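Local coordinates for protein Pa14_01140 (Pseudomonas aeruginosa, PDB 6OX6) that acts as an immunity protein, binding the type VI secretion effector Tas1 and helping to prevent early activation of this (p)ppApp-synthesizing toxin, at residues B[15-20]-B[61-66]; B[21-26]-B[52-57]. One frame throughout, in Å; residues are numbered along the deposited sequence. Where two conformers were deposited one is given.

Contact 1 of 2, residues B[15-20]-B[61-66]; sequences YIDYDF and FGREIT
Asp17 and Arg63 form an antiparallel hydrogen-bonded pair that joins strand 63-65, at an edge of the four-stranded antiparallel sheet, to strand 14-18. Asp17 N donates to Arg63 O at 2.7 Å, and Arg63 N returns a bond to Asp17 O at 2.8 Å. Ile65 N also donates to Tyr15 O. In the non-hydrogen-bonded pair Ile16 and Glu64, both side chains lie on one face of the sheet, with those of Asp17 and Arg63 on the other.

Ile65 touches strand 14-18 with two of its branches. CG1 sits between the backbone N and the carbonyl carbon (chi1 58°), where it meets Tyr15 CB, while Ile65 CG2 packs against Asp17 CB at 3.6 Å. Asp17 OD1 is hydrogen-bonded to the hydroxyl of Tyr39, and Arg63 CG lies near the backbone oxygen of Asp17. At the other end, Tyr18 has CG anti to the backbone N (chi1 180°) and runs alongside Phe61, both side chains pointing the same way: Tyr18 CE1 touches Phe61 CB at 3.7 Å, and Tyr18 OH approaches Phe61 CD2. Lys334 of the Tas1 chain packs on Tyr18 and makes a cation-pi contact with the Phe61 ring, placing this end of the strand pair at the toxin interface.

One water accepts from Asp19 N and donates to Asp17 O, bridging backbone atoms where strand 14-18 gives way to the following turn. Another accepts from Tyr15 N at 2.8 Å and lies 2.7 Å from Glu64 OE2, the carboxylate oxygen that also forms a salt bridge with Arg12.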
ATOM      1  N   TYR B  15      -7.048  -6.411  17.794  1.00 24.30           N
ATOM      2  CA  TYR B  15      -5.871  -5.553  17.873  1.00 24.62           C
ATOM      3  C   TYR B  15      -4.902  -5.965  16.767  1.00 29.90           C
ATOM      4  O   TYR B  15      -4.632  -7.160  16.582  1.00 24.19           O
ATOM      5  CB  TYR B  15      -5.217  -5.645  19.259  1.00 27.42           C
ATOM      6  CG  TYR B  15      -6.171  -5.250  20.386  1.00 31.80           C
ATOM      7  CD1 TYR B  15      -7.059  -6.181  20.937  1.00 32.26           C
ATOM      8  CD2 TYR B  15      -6.209  -3.942  20.870  1.00 34.07           C
ATOM      9  CE1 TYR B  15      -7.944  -5.827  21.972  1.00 35.39           C
ATOM     10  CE2 TYR B  15      -7.081  -3.573  21.921  1.00 35.29           C
ATOM     11  CZ  TYR B  15      -7.940  -4.520  22.459  1.00 40.05           C
ATOM     12  OH  TYR B  15      -8.801  -4.139  23.480  1.00 48.07           O
ATOM     13  N   ILE B  16      -4.361  -4.967  16.068  1.00 24.43           N
ATOM     14  CA  ILE B  16      -3.688  -5.130  14.788  1.00 27.16           C
ATOM     15  C   ILE B  16      -2.349  -4.419  14.832  1.00 27.77           C
ATOM     16  O   ILE B  16      -2.279  -3.268  15.274  1.00 28.02           O
ATOM     17  CB  ILE B  16      -4.549  -4.538  13.664  1.00 24.70           C
ATOM     18  CG1 ILE B  16      -5.837  -5.338  13.534  1.00 25.27           C
ATOM     19  CG2 ILE B  16      -3.778  -4.467  12.399  1.00 23.71           C
ATOM     20  CD1 ILE B  16      -6.874  -4.626  12.703  1.00 29.71           C
ATOM     21  N   ASP B  17      -1.291  -5.097  14.369  1.00 22.54           N
ATOM     22  CA  ASP B  17       0.017  -4.493  14.161  1.00 25.95           C
ATOM     23  C   ASP B  17       0.337  -4.505  12.668  1.00 22.56           C
ATOM     24  O   ASP B  17       0.244  -5.549  12.022  1.00 21.97           O
ATOM     25  CB  ASP B  17       1.093  -5.254  14.937  1.00 31.73           C
ATOM     26  CG  ASP B  17       2.502  -4.728  14.666  1.00 38.56           C
ATOM     27  OD1 ASP B  17       2.645  -3.533  14.319  1.00 34.28           O
ATOM     28  OD2 ASP B  17       3.472  -5.524  14.785  1.00 44.85           O
ATOM     29  N   TYR B  18       0.728  -3.370  12.127  1.00 21.15           N
ATOM     30  CA  TYR B  18       1.104  -3.267  10.713  1.00 24.17           C
ATOM     31  C   TYR B  18       2.512  -2.691  10.701  1.00 24.86           C
ATOM     32  O   TYR B  18       2.677  -1.464  10.731  1.00 26.35           O
ATOM     33  CB  TYR B  18       0.109  -2.380   9.957  1.00 19.51           C
ATOM     34  CG  TYR B  18       0.376  -2.174   8.462  1.00 19.38           C
ATOM     35  CD1 TYR B  18       1.038  -3.142   7.690  1.00 19.83           C
ATOM     36  CD2 TYR B  18      -0.056  -1.005   7.821  1.00 19.38           C
ATOM     37  CE1 TYR B  18       1.269  -2.948   6.314  1.00 20.08           C
ATOM     38  CE2 TYR B  18       0.178  -0.812   6.454  1.00 24.48           C
ATOM     39  CZ  TYR B  18       0.821  -1.801   5.716  1.00 21.29           C
ATOM     40  OH  TYR B  18       1.054  -1.591   4.380  1.00 24.17           O
ATOM     41  N   ASP B  19       3.531  -3.560  10.672  1.00 27.51           N
ATOM     42  CA  ASP B  19       4.882  -3.044  10.870  0.50 32.53           C
ATOM     43  C   ASP B  19       5.370  -2.223   9.682  1.00 34.49           C
ATOM     44  O   ASP B  19       6.155  -1.286   9.887  1.00 34.19           O
ATOM     45  CB  ASP B  19       5.882  -4.160  11.185  0.50 36.29           C
ATOM     46  CG  ASP B  19       7.044  -3.658  12.061  0.50 41.61           C
ATOM     47  OD1 ASP B  19       7.882  -2.886  11.549  0.50 42.52           O
ATOM     48  OD2 ASP B  19       7.116  -4.002  13.260  0.50 45.03           O
ATOM     49  N   PHE B  20       4.890  -2.496   8.460  1.00 30.44           N
ATOM     50  CA  PHE B  20       5.360  -1.715   7.315  1.00 26.64           C
ATOM     51  C   PHE B  20       5.217  -0.211   7.546  1.00 26.97           C
ATOM     52  O   PHE B  20       6.117   0.553   7.199  1.00 28.51           O
ATOM     53  CB  PHE B  20       4.638  -2.134   6.033  1.00 22.64           C
ATOM     54  CG  PHE B  20       5.202  -1.482   4.789  1.00 28.03           C
ATOM     55  CD1 PHE B  20       6.517  -1.714   4.397  1.00 28.56           C
ATOM     56  CD2 PHE B  20       4.427  -0.597   4.042  1.00 27.91           C
ATOM     57  CE1 PHE B  20       7.041  -1.101   3.252  1.00 35.44           C
ATOM     58  CE2 PHE B  20       4.939   0.023   2.891  1.00 31.24           C
ATOM     59  CZ  PHE B  20       6.257  -0.226   2.499  1.00 35.18           C
ATOM     60  N   PHE B  61      -2.402  -6.464   5.165  1.00 14.04           N
ATOM     61  CA  PHE B  61      -0.992  -6.804   5.237  1.00 17.27           C
ATOM     62  C   PHE B  61      -0.453  -6.882   6.656  1.00 15.56           C
ATOM     63  O   PHE B  61       0.705  -7.263   6.824  1.00 21.43           O
ATOM     64  CB  PHE B  61      -0.167  -5.795   4.426  1.00 22.02           C
ATOM     65  CG  PHE B  61      -0.707  -5.548   3.026  1.00 24.03           C
ATOM     66  CD1 PHE B  61      -0.840  -6.602   2.121  1.00 23.89           C
ATOM     67  CD2 PHE B  61      -1.031  -4.264   2.607  1.00 21.55           C
ATOM     68  CE1 PHE B  61      -1.322  -6.378   0.830  1.00 22.99           C
ATOM     69  CE2 PHE B  61      -1.516  -4.019   1.304  1.00 25.19           C
ATOM     70  CZ  PHE B  61      -1.671  -5.082   0.423  1.00 22.95           C
ATOM     71  N   GLY B  62      -1.234  -6.486   7.667  1.00 23.83           N
ATOM     72  CA  GLY B  62      -0.792  -6.512   9.044  1.00 23.25           C
ATOM     73  C   GLY B  62      -1.089  -7.850   9.702  1.00 25.88           C
ATOM     74  O   GLY B  62      -1.497  -8.824   9.064  1.00 23.82           O
ATOM     75  N   ARG B  63      -0.878  -7.893  11.003  1.00 25.41           N
ATOM     76  CA  ARG B  63      -1.064  -9.122  11.757  0.50 32.29           C
ATOM     77  C   ARG B  63      -1.809  -8.804  13.043  1.00 30.79           C
ATOM     78  O   ARG B  63      -1.746  -7.682  13.565  1.00 25.60           O
ATOM     79  CB  ARG B  63       0.274  -9.810  12.070  0.50 35.45           C
ATOM     80  CG  ARG B  63       1.199  -8.983  12.958  0.50 38.44           C
ATOM     81  CD  ARG B  63       2.641  -9.483  12.910  0.50 41.61           C
ATOM     82  NE  ARG B  63       3.250  -9.311  11.594  0.50 43.68           N
ATOM     83  CZ  ARG B  63       3.457 -10.304  10.738  0.50 45.14           C
ATOM     84  NH1 ARG B  63       3.098 -11.538  11.062  0.50 44.37           N
ATOM     85  NH2 ARG B  63       4.017 -10.061   9.557  0.50 45.91           N
ATOM     86  N   GLU B  64      -2.537  -9.795  13.532  1.00 27.42           N
ATOM     87  CA  GLU B  64      -3.291  -9.621  14.756  1.00 28.62           C
ATOM     88  C   GLU B  64      -2.341  -9.706  15.955  1.00 28.15           C
ATOM     89  O   GLU B  64      -1.402 -10.503  15.962  1.00 32.25           O
ATOM     90  CB  GLU B  64      -4.405 -10.680  14.830  1.00 34.95           C
ATOM     91  CG  GLU B  64      -5.297 -10.539  16.035  1.00 40.49           C
ATOM     92  CD  GLU B  64      -6.621 -11.290  15.934  1.00 45.32           C
ATOM     93  OE1 GLU B  64      -6.914 -11.902  14.877  1.00 46.01           O
ATOM     94  OE2 GLU B  64      -7.387 -11.220  16.926  1.00 45.57           O
ATOM     95  N   ILE B  65      -2.560  -8.848  16.952  1.00 24.73           N
ATOM     96  CA  ILE B  65      -1.835  -8.888  18.215  1.00 24.88           C
ATOM     97  C   ILE B  65      -2.857  -8.916  19.352  1.00 26.80           C
ATOM     98  O   ILE B  65      -4.073  -8.872  19.129  1.00 27.94           O
ATOM     99  CB  ILE B  65      -0.860  -7.699  18.369  1.00 28.42           C
ATOM    100  CG1 ILE B  65      -1.634  -6.377  18.255  1.00 24.93           C
ATOM    101  CG2 ILE B  65       0.274  -7.797  17.318  1.00 26.81           C
ATOM    102  CD1 ILE B  65      -0.807  -5.069  18.539  1.00 26.13           C
ATOM    103  N   THR B  66      -2.349  -8.995  20.579  1.00 28.55           N
ATOM    104  CA  THR B  66      -3.206  -9.056  21.751  1.00 32.15           C
ATOM    105  C   THR B  66      -3.437  -7.661  22.330  1.00 31.21           C
ATOM    106  O   THR B  66      -2.716  -6.699  22.028  1.00 33.70           O
ATOM    107  CB  THR B  66      -2.597  -9.959  22.826  1.00 33.59           C
ATOM    108  OG1 THR B  66      -1.468  -9.298  23.404  1.00 35.40           O
ATOM    109  CG2 THR B  66      -2.148 -11.271  22.241  1.00 30.78           C
TER
HETATM  110  O   HOH W   1      -6.659  -9.081  18.356  1.00 30.37           O
HETATM  111  O   HOH W   2       2.725  -6.211  10.244  1.00 41.84           O

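Contact 2 of 2, residues B[21-26]-B[52-57]; sequences EDVTYR and NRLFND
Two carboxylates, those of Glu21 and Asp57, grip a single guanidinium nitrogen, Arg53 NH1, in a salt-bridge network where helix 53-61 packs across the four-stranded antiparallel sheet; its first turn, 53-57, runs at right angles to strand residues 23-26. Bends at chi2 and chi3 fold the Arg53 chain back, and the Arg53 side chain crosses that of Glu21 at about a right angle. Arg53 NH1 reaches Glu21 OE2 at 3.1 Å on the syn side of the carboxylate but 32° out of its plane, while OE2 lies almost in the guanidinium plane. A water donates to both Glu21 OE2 and Asp57 OD2, and together with Arg53 it would be expected to ease the repulsion between the two acids. The network runs on into the toxin: Arg53 NH2 forms a salt bridge with Asp296 of the Tas1 chain, and Glu21 OE1 bonds Tyr297 and Lys305 of that chain.

Leu54 CD1 presses on the carboxylate carbon Glu21 CD at 3.4 Å and also approaches Val23 CG1. Farther along the strand, the edge of the Phe55 ring meets the face of Tyr25 in a T-shaped stack, the planes at 78° and the centroids 5.3 Å apart. Phe55 has CG anti to its backbone N (chi1 174°), which carries the ring out from the helix to the tyrosine. Val36 and Ile34 of strand 33-38 adjoin the two rings.

The Tyr25 hydroxyl reaches past Phe55 to the side chain of Leu54 and gives its proton to a water, which lies in the plane of the ring and in turn donates to Asn52 OD1. That amide oxygen is also the N-cap acceptor: Asn52 OD1 accepts from Phe55 N at 2.9 Å, in the carbonyl plane on a lone pair.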
ATOM      1  N   GLU B  21       4.117   0.235   8.166  1.00 23.51           N
ATOM      2  CA  GLU B  21       3.935   1.658   8.451  1.00 24.43           C
ATOM      3  C   GLU B  21       3.970   1.966   9.943  1.00 26.97           C
ATOM      4  O   GLU B  21       3.445   2.994  10.370  1.00 26.36           O
ATOM      5  CB  GLU B  21       2.629   2.190   7.842  1.00 27.67           C
ATOM      6  CG  GLU B  21       2.530   2.094   6.300  1.00 28.56           C
ATOM      7  CD  GLU B  21       2.005   3.359   5.634  1.00 32.88           C
ATOM      8  OE1 GLU B  21       2.083   4.467   6.222  1.00 33.82           O
ATOM      9  OE2 GLU B  21       1.465   3.234   4.519  1.00 30.42           O
ATOM     10  N   ASP B  22       4.580   1.114  10.756  1.00 25.31           N
ATOM     11  CA  ASP B  22       4.774   1.442  12.186  1.00 30.66           C
ATOM     12  C   ASP B  22       3.471   1.901  12.862  1.00 25.29           C
ATOM     13  O   ASP B  22       3.432   2.900  13.578  1.00 24.25           O
ATOM     14  CB  ASP B  22       5.851   2.519  12.338  1.00 34.09           C
ATOM     15  CG  ASP B  22       7.255   1.989  12.078  1.00 40.27           C
ATOM     16  OD1 ASP B  22       7.402   0.777  11.841  1.00 40.22           O
ATOM     17  OD2 ASP B  22       8.210   2.793  12.120  1.00 46.35           O
ATOM     18  N   VAL B  23       2.383   1.177  12.618  1.00 22.88           N
ATOM     19  CA  VAL B  23       1.078   1.598  13.106  1.00 23.25           C
ATOM     20  C   VAL B  23       0.347   0.393  13.693  1.00 22.68           C
ATOM     21  O   VAL B  23       0.548  -0.752  13.259  1.00 19.93           O
ATOM     22  CB  VAL B  23       0.257   2.299  11.989  1.00 24.38           C
ATOM     23  CG1 VAL B  23      -0.013   1.372  10.747  1.00 21.05           C
ATOM     24  CG2 VAL B  23      -1.010   2.885  12.548  1.00 24.48           C
ATOM     25  N   THR B  24      -0.466   0.658  14.729  1.00 21.92           N
ATOM     26  CA  THR B  24      -1.375  -0.311  15.327  1.00 18.16           C
ATOM     27  C   THR B  24      -2.793   0.260  15.408  1.00 23.75           C
ATOM     28  O   THR B  24      -3.013   1.476  15.431  1.00 24.14           O
ATOM     29  CB  THR B  24      -0.907  -0.745  16.736  1.00 21.72           C
ATOM     30  OG1 THR B  24      -1.113   0.326  17.685  1.00 20.80           O
ATOM     31  CG2 THR B  24       0.576  -1.110  16.700  1.00 19.19           C
ATOM     32  N   TYR B  25      -3.768  -0.644  15.472  1.00 19.88           N
ATOM     33  CA  TYR B  25      -5.176  -0.283  15.546  1.00 23.25           C
ATOM     34  C   TYR B  25      -5.849  -1.102  16.628  1.00 26.10           C
ATOM     35  O   TYR B  25      -5.436  -2.238  16.930  1.00 23.93           O
ATOM     36  CB  TYR B  25      -5.922  -0.512  14.206  1.00 24.00           C
ATOM     37  CG  TYR B  25      -5.443   0.404  13.095  1.00 23.27           C
ATOM     38  CD1 TYR B  25      -4.464  -0.009  12.213  1.00 16.62           C
ATOM     39  CD2 TYR B  25      -5.935   1.693  12.967  1.00 22.75           C
ATOM     40  CE1 TYR B  25      -4.016   0.816  11.218  1.00 20.72           C
ATOM     41  CE2 TYR B  25      -5.503   2.521  11.974  1.00 21.47           C
ATOM     42  CZ  TYR B  25      -4.547   2.084  11.105  1.00 23.36           C
ATOM     43  OH  TYR B  25      -4.104   2.906  10.107  1.00 22.40           O
ATOM     44  N   ARG B  26      -6.882  -0.497  17.216  1.00 26.85           N
ATOM     45  CA  ARG B  26      -7.752  -1.156  18.172  1.00 26.38           C
ATOM     46  C   ARG B  26      -9.181  -1.073  17.654  1.00 28.22           C
ATOM     47  O   ARG B  26      -9.676   0.022  17.342  1.00 26.36           O
ATOM     48  CB  ARG B  26      -7.622  -0.515  19.553  1.00 26.57           C
ATOM     49  CG  ARG B  26      -8.664  -0.985  20.565  1.00 29.29           C
ATOM     50  CD  ARG B  26      -8.458  -0.261  21.925  1.00 30.28           C
ATOM     51  NE  ARG B  26      -8.736   1.168  21.887  1.00 31.46           N
ATOM     52  CZ  ARG B  26      -9.918   1.704  22.206  1.00 37.84           C
ATOM     53  NH1 ARG B  26     -10.940   0.926  22.567  1.00 36.47           N
ATOM     54  NH2 ARG B  26     -10.089   3.021  22.160  1.00 36.14           N
ATOM     55  N   ASN B  52     -10.929   3.989   5.789  1.00 27.12           N
ATOM     56  CA  ASN B  52      -9.645   4.685   5.765  1.00 30.25           C
ATOM     57  C   ASN B  52      -8.580   3.851   5.052  1.00 25.63           C
ATOM     58  O   ASN B  52      -8.473   2.642   5.255  1.00 24.47           O
ATOM     59  CB  ASN B  52      -9.196   4.983   7.191  1.00 29.24           C
ATOM     60  CG  ASN B  52      -7.811   5.554   7.254  1.00 27.57           C
ATOM     61  OD1 ASN B  52      -6.822   4.839   7.503  1.00 26.58           O
ATOM     62  ND2 ASN B  52      -7.717   6.848   7.017  1.00 28.76           N
ATOM     63  N   ARG B  53      -7.768   4.514   4.230  1.00 21.09           N
ATOM     64  CA  ARG B  53      -6.780   3.826   3.403  1.00 20.86           C
ATOM     65  C   ARG B  53      -5.811   3.002   4.250  1.00 19.07           C
ATOM     66  O   ARG B  53      -5.590   1.815   3.996  1.00 17.66           O
ATOM     67  CB  ARG B  53      -6.016   4.867   2.574  1.00 29.35           C
ATOM     68  CG  ARG B  53      -5.194   4.290   1.421  1.00 36.27           C
ATOM     69  CD  ARG B  53      -3.781   3.851   1.858  1.00 39.38           C
ATOM     70  NE  ARG B  53      -3.084   4.849   2.680  1.00 42.24           N
ATOM     71  CZ  ARG B  53      -1.869   4.671   3.207  1.00 44.19           C
ATOM     72  NH1 ARG B  53      -1.228   3.526   3.022  1.00 44.12           N
ATOM     73  NH2 ARG B  53      -1.300   5.626   3.943  1.00 45.85           N
ATOM     74  N   LEU B  54      -5.178   3.639   5.226  1.00 19.56           N
ATOM     75  CA  LEU B  54      -4.111   2.967   5.967  1.00 18.69           C
ATOM     76  C   LEU B  54      -4.682   1.844   6.828  1.00 16.99           C
ATOM     77  O   LEU B  54      -4.092   0.760   6.940  1.00 18.65           O
ATOM     78  CB  LEU B  54      -3.361   4.004   6.809  1.00 20.35           C
ATOM     79  CG  LEU B  54      -2.209   3.561   7.719  1.00 25.02           C
ATOM     80  CD1 LEU B  54      -1.114   2.931   6.864  1.00 21.62           C
ATOM     81  CD2 LEU B  54      -1.671   4.762   8.554  1.00 22.40           C
ATOM     82  N   PHE B  55      -5.878   2.049   7.373  1.00 18.01           N
ATOM     83  CA  PHE B  55      -6.538   0.976   8.108  1.00 18.84           C
ATOM     84  C   PHE B  55      -6.786  -0.253   7.231  1.00 19.72           C
ATOM     85  O   PHE B  55      -6.513  -1.387   7.643  1.00 16.55           O
ATOM     86  CB  PHE B  55      -7.861   1.468   8.679  1.00 16.72           C
ATOM     87  CG  PHE B  55      -8.665   0.363   9.336  1.00 18.78           C
ATOM     88  CD1 PHE B  55      -8.202  -0.238  10.502  1.00 19.63           C
ATOM     89  CD2 PHE B  55      -9.852  -0.101   8.769  1.00 19.71           C
ATOM     90  CE1 PHE B  55      -8.914  -1.247  11.114  1.00 20.48           C
ATOM     91  CE2 PHE B  55     -10.575  -1.131   9.386  1.00 20.83           C
ATOM     92  CZ  PHE B  55     -10.107  -1.700  10.553  1.00 19.55           C
ATOM     93  N   ASN B  56      -7.348  -0.049   6.037  1.00 18.69           N
ATOM     94  CA  ASN B  56      -7.569  -1.181   5.149  1.00 20.28           C
ATOM     95  C   ASN B  56      -6.249  -1.801   4.687  1.00 23.05           C
ATOM     96  O   ASN B  56      -6.185  -3.009   4.450  1.00 19.73           O
ATOM     97  CB  ASN B  56      -8.431  -0.744   3.961  1.00 19.95           C
ATOM     98  CG  ASN B  56      -9.911  -0.639   4.345  1.00 23.52           C
ATOM     99  OD1 ASN B  56     -10.635  -1.624   4.265  1.00 19.90           O
ATOM    100  ND2 ASN B  56     -10.347   0.531   4.783  1.00 20.51           N
ATOM    101  N   ASP B  57      -5.172  -1.010   4.585  1.00 19.30           N
ATOM    102  CA  ASP B  57      -3.864  -1.626   4.340  1.00 16.05           C
ATOM    103  C   ASP B  57      -3.462  -2.518   5.507  1.00 20.60           C
ATOM    104  O   ASP B  57      -2.906  -3.609   5.311  1.00 23.27           O
ATOM    105  CB  ASP B  57      -2.792  -0.564   4.083  1.00 23.09           C
ATOM    106  CG  ASP B  57      -2.793  -0.060   2.641  1.00 33.86           C
ATOM    107  OD1 ASP B  57      -3.643  -0.505   1.857  1.00 35.34           O
ATOM    108  OD2 ASP B  57      -1.932   0.777   2.277  1.00 38.58           O
TER
HETATM  109  O   HOH W   3       0.682   0.628   3.410  1.00 28.09           O
HETATM  110  O   HOH W   4      -5.246   5.385   9.936  1.00 29.48           O

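In the fold
The two contacts lie about 8 Å apart, centre to centre, and share one antiparallel sheet ordered 33-38, 23-28, 14-18, 63-65. Contact 2 is nested within the chain loop that contact 1 closes: strands 14-18 and 23-28 follow one another, as do helix 53-61 and strand 63-65. Probable backbone hydrogen bonds, from Tyr18 N to Val23 O and from Tyr25 N to Ile16 O, join the two strands directly. Contact 1 thus attaches an edge strand, whereas contact 2 seats the preceding helix on the sheet. Both reach the Tas1 chain, contact 1 through Tyr18 and Phe61 and contact 2 through Glu21 and Arg53, so this small fold presents parts of its toxin-binding surface from both.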